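Local atomic coordinates of Cj0977 (Campylobacter jejuni, PDB entry 3BNV), a protein that is a sigma28-regulated, nonflagellar virulence protein with a hot-dog fold, whose molecular function is unknown. Residues Ser14-Asp17 against Ile18-Arg22. Sequence-based numbering, arbitrary orientation.
Sequences SAED and ISRVR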
# COMPACT_ATOMS: atom_id res chain seq x y z
N SER A 14 3.07 -13.09 22.15
CA SER A 14 3.90 -12.90 23.33
C SER A 14 5.03 -11.93 23.03
O SER A 14 5.41 -11.74 21.88
CB SER A 14 4.44 -14.25 23.83
OG SER A 14 5.37 -14.83 22.92
N ALA A 15 5.57 -11.31 24.07
CA ALA A 15 6.77 -10.50 23.90
C ALA A 15 7.90 -11.35 23.29
O ALA A 15 8.65 -10.89 22.41
CB ALA A 15 7.21 -9.90 25.22
N GLU A 16 8.00 -12.59 23.75
CA GLU A 16 8.96 -13.55 23.21
C GLU A 16 8.81 -13.69 21.69
O GLU A 16 9.69 -13.28 20.93
CB GLU A 16 8.80 -14.91 23.91
CG GLU A 16 9.84 -15.95 23.49
CD GLU A 16 9.39 -17.38 23.93
OE1 GLU A 16 9.98 -18.41 23.43
OE2 GLU A 16 8.46 -17.48 24.76
N ASP A 17 7.69 -14.26 21.26
CA ASP A 17 7.42 -14.43 19.83
C ASP A 17 7.98 -13.26 19.07
O ASP A 17 8.65 -13.45 18.07
CB ASP A 17 5.92 -14.49 19.53
CG ASP A 17 5.22 -15.63 20.23
OD1 ASP A 17 5.80 -16.72 20.39
OD2 ASP A 17 4.05 -15.41 20.61
N ILE A 18 7.69 -12.05 19.55
CA ILE A 18 7.94 -10.81 18.80
C ILE A 18 9.43 -10.47 18.72
O ILE A 18 9.92 -10.12 17.64
CB ILE A 18 7.09 -9.61 19.32
CG1 ILE A 18 5.66 -9.71 18.78
CG2 ILE A 18 7.68 -8.27 18.89
CD1 ILE A 18 4.59 -9.54 19.80
N SER A 19 10.14 -10.58 19.84
CA SER A 19 11.58 -10.38 19.81
C SER A 19 12.29 -11.50 19.04
O SER A 19 13.38 -11.31 18.49
CB SER A 19 12.12 -10.29 21.23
OG SER A 19 11.71 -9.09 21.85
N ARG A 20 11.67 -12.68 19.01
CA ARG A 20 12.21 -13.82 18.28
C ARG A 20 12.23 -13.59 16.77
O ARG A 20 13.23 -13.87 16.11
CB ARG A 20 11.45 -15.10 18.63
CG ARG A 20 12.17 -16.37 18.26
CD ARG A 20 11.61 -17.58 18.99
NE ARG A 20 11.85 -17.57 20.42
CZ ARG A 20 13.00 -17.93 21.01
NH1 ARG A 20 14.04 -18.32 20.29
NH2 ARG A 20 13.10 -17.90 22.34
N VAL A 21 11.12 -13.10 16.22
CA VAL A 21 11.10 -12.69 14.83
C VAL A 21 12.09 -11.56 14.57
O VAL A 21 12.91 -11.66 13.68
CB VAL A 21 9.70 -12.25 14.34
CG1 VAL A 21 8.71 -13.43 14.28
CG2 VAL A 21 9.16 -11.13 15.22
N ARG A 22 12.02 -10.48 15.35
CA ARG A 22 12.93 -9.34 15.13
C ARG A 22 14.34 -9.85 14.90
O ARG A 22 15.02 -9.42 13.96
CB ARG A 22 12.93 -8.36 16.30
CG ARG A 22 11.96 -7.19 16.22
CD ARG A 22 12.27 -6.17 17.32
NE ARG A 22 11.10 -5.35 17.66
CZ ARG A 22 10.88 -4.79 18.86
NH1 ARG A 22 11.75 -4.94 19.86
NH2 ARG A 22 9.78 -4.07 19.06
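Arg20 N donates to Glu16 O at 2.8 Å, and the carbonyl of Glu16 points almost straight at this donor (C=O...N angle 172°). The same two residues meet again through their side chains. Both have CG anti to the backbone N, which sends the chains out side by side in the same direction. The Glu16 chain stays extended, while that of Arg20 bends at chi3. Arg20 NH2 reaches Glu16 OE1 at 3.3 Å in a salt bridge whose hydrogen bond is weak. The carboxylate and guanidinium planes are turned 79° apart, and OE1 approaches the guanidinium obliquely. Ser19 N to Ala15 O (3.0 Å) and Val21 N to Asp17 O (3.1 Å) continue the i to i+4 backbone bonding. Ile18 N makes a longer bond to Ser14 O. CD1 of Ile18 lies against the same Ser14 O, and the Ile18 side chain touches Glu10 and Ala13 of the preceding loop. At the start of the helix, Ser14 OG accepts from Asp17 N, though the modelled place of OG is less sure. In return, Asp17 OD2 takes Ser14 N at 3.0 Å from above the carboxylate plane. This reciprocal pair is a capping box, with Ser14 as N-cap of the short surface helix 15-22 that precedes the hot-dog strands.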